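Local coordinates for MarR Like Protein, TVG0766549 (Thermoplasma volcanium, PDB 3LFK) that is of unknown function, once reported as a mechanosensitive channel, but has the winged helix-turn-helix fold of MarR-like transcriptional regulators and so may bind DNA, at residues A[32-37]-A[74-79]. Residues are numbered along the deposited sequence; the frame is centred on the assembly and turned at random.
Sequences YDMSQD and MDYGFA
One methionine, Met34, meets two aromatic rings at once, and no direct hydrogen bond joins 32-37 to 74-79. Its sulfur lies at the edge of the Phe78 ring, near the ring plane, with SD 3.8 Å from Phe78 CE2 and 83° off the ring normal. Further back along the same side chain, Met34 CG rests 3.8 Å from Tyr76 CE2, an oblique approach; the sulfur is more distant from this second ring, 5.4 Å from its centroid. Both are Met-aromatic contacts. The bend at chi3 (-80°) swings the methyl aside from the Phe78 ring, Met34 CE grazing Phe78 CE2 at 4.1 Å while the sulfur stays nearer. The two aromatics also touch each other: Tyr76 CB sits over one face of the Phe78 ring, offset toward its rim. Gly77, between them, leaves the helix 66-76 with positive phi in a Schellman motif, its N bonded to Met74 O at 3.0 Å, and the chain then enters strand 79-84. Beyond the apolar part, Tyr76 OH hydrogen-bonds to Glu38 of helix 36-47, whose carboxylate also receives Ser35 N. Two waters donate to Asp33 O, one of them at 2.7 Å, and reach the Tyr76 hydroxyl through weak bonds. Val99 and Ile103 of helix 94-116 and Leu42 of helix 36-47 pack on Met34, placing the contact in the buried core of the helix-turn-helix domain. Apolar and sulfur-aromatic contacts therefore join the loop before helix 36-47 to the end of helix 66-76 and the turn after it, while the tyrosine hydroxyl keeps its polar partners at the border of this apolar cluster.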
# COMPACT_ATOMS: atom_id res chain seq x y z
N TYR A 32 6.56 -5.16 5.65
CA TYR A 32 7.55 -4.08 5.51
C TYR A 32 7.46 -3.10 6.65
O TYR A 32 7.64 -1.91 6.45
CB TYR A 32 7.35 -3.36 4.16
CG TYR A 32 7.29 -4.30 2.97
CD1 TYR A 32 6.05 -4.73 2.46
CD2 TYR A 32 8.45 -4.77 2.35
CE1 TYR A 32 5.98 -5.60 1.38
CE2 TYR A 32 8.39 -5.65 1.25
CZ TYR A 32 7.14 -6.05 0.78
OH TYR A 32 7.03 -6.87 -0.32
N ASP A 33 7.17 -3.61 7.84
CA ASP A 33 7.07 -2.82 9.06
C ASP A 33 5.91 -1.84 9.13
O ASP A 33 5.86 -0.98 10.01
CB ASP A 33 8.39 -2.10 9.33
CG ASP A 33 9.54 -3.07 9.46
OD1 ASP A 33 9.47 -3.92 10.37
OD2 ASP A 33 10.48 -2.98 8.66
N MET A 34 4.96 -1.96 8.22
CA MET A 34 3.79 -1.10 8.27
C MET A 34 2.84 -1.63 9.33
O MET A 34 2.81 -2.84 9.61
CB MET A 34 3.05 -1.11 6.92
CG MET A 34 3.81 -0.37 5.80
SD MET A 34 2.80 -0.29 4.32
CE MET A 34 3.08 -1.95 3.63
N SER A 35 2.06 -0.74 9.92
CA SER A 35 1.07 -1.19 10.89
C SER A 35 -0.15 -1.64 10.07
O SER A 35 -0.23 -1.35 8.88
CB SER A 35 0.74 -0.05 11.85
OG SER A 35 0.66 1.18 11.18
N GLN A 36 -1.09 -2.34 10.71
CA GLN A 36 -2.24 -2.85 9.94
C GLN A 36 -3.12 -1.78 9.29
O GLN A 36 -3.65 -1.99 8.18
CB GLN A 36 -3.08 -3.78 10.83
CG GLN A 36 -4.23 -4.48 10.06
CD GLN A 36 -3.75 -5.21 8.81
OE1 GLN A 36 -2.80 -6.00 8.85
NE2 GLN A 36 -4.42 -4.96 7.67
N ASP A 37 -3.27 -0.63 9.95
CA ASP A 37 -4.06 0.44 9.37
C ASP A 37 -3.43 0.90 8.04
O ASP A 37 -4.14 1.17 7.06
CB ASP A 37 -4.20 1.61 10.36
CG ASP A 37 -2.87 2.08 10.96
OD1 ASP A 37 -1.84 1.40 10.78
OD2 ASP A 37 -2.85 3.14 11.60
N MET A 74 2.75 8.16 2.25
CA MET A 74 3.47 9.10 1.40
C MET A 74 4.93 9.22 1.84
O MET A 74 5.84 9.22 0.99
CB MET A 74 2.77 10.45 1.42
CG MET A 74 1.41 10.34 0.79
SD MET A 74 0.47 11.94 0.96
CE MET A 74 0.57 12.28 2.47
N ASP A 75 5.15 9.32 3.15
CA ASP A 75 6.50 9.42 3.69
C ASP A 75 7.29 8.15 3.34
O ASP A 75 8.48 8.21 3.07
CB ASP A 75 6.47 9.56 5.21
CG ASP A 75 5.93 10.89 5.68
OD1 ASP A 75 5.70 11.81 4.85
OD2 ASP A 75 5.71 11.00 6.90
N TYR A 76 6.63 6.99 3.31
CA TYR A 76 7.33 5.74 2.98
C TYR A 76 7.73 5.65 1.52
O TYR A 76 8.55 4.82 1.14
CB TYR A 76 6.45 4.50 3.25
CG TYR A 76 5.99 4.30 4.66
CD1 TYR A 76 6.72 4.75 5.74
CD2 TYR A 76 4.81 3.59 4.91
CE1 TYR A 76 6.30 4.53 7.04
CE2 TYR A 76 4.38 3.35 6.19
CZ TYR A 76 5.11 3.81 7.26
OH TYR A 76 4.69 3.57 8.55
N GLY A 77 7.10 6.46 0.68
CA GLY A 77 7.36 6.45 -0.74
C GLY A 77 6.38 5.58 -1.53
O GLY A 77 6.61 5.26 -2.69
N PHE A 78 5.25 5.25 -0.91
CA PHE A 78 4.26 4.37 -1.55
C PHE A 78 3.08 5.05 -2.21
O PHE A 78 2.35 4.43 -3.00
CB PHE A 78 3.71 3.35 -0.55
CG PHE A 78 4.74 2.41 0.05
CD1 PHE A 78 5.98 2.19 -0.58
CD2 PHE A 78 4.47 1.74 1.25
CE1 PHE A 78 6.91 1.31 0.00
CE2 PHE A 78 5.39 0.87 1.82
CZ PHE A 78 6.63 0.65 1.20
N ALA A 79 2.88 6.33 -1.91
CA ALA A 79 1.77 7.06 -2.49
C ALA A 79 2.12 8.52 -2.60
O ALA A 79 3.06 9.03 -1.95
CB ALA A 79 0.54 6.89 -1.59
O HOH W 1 5.21 1.36 11.12
O HOH W 2 7.25 1.74 9.63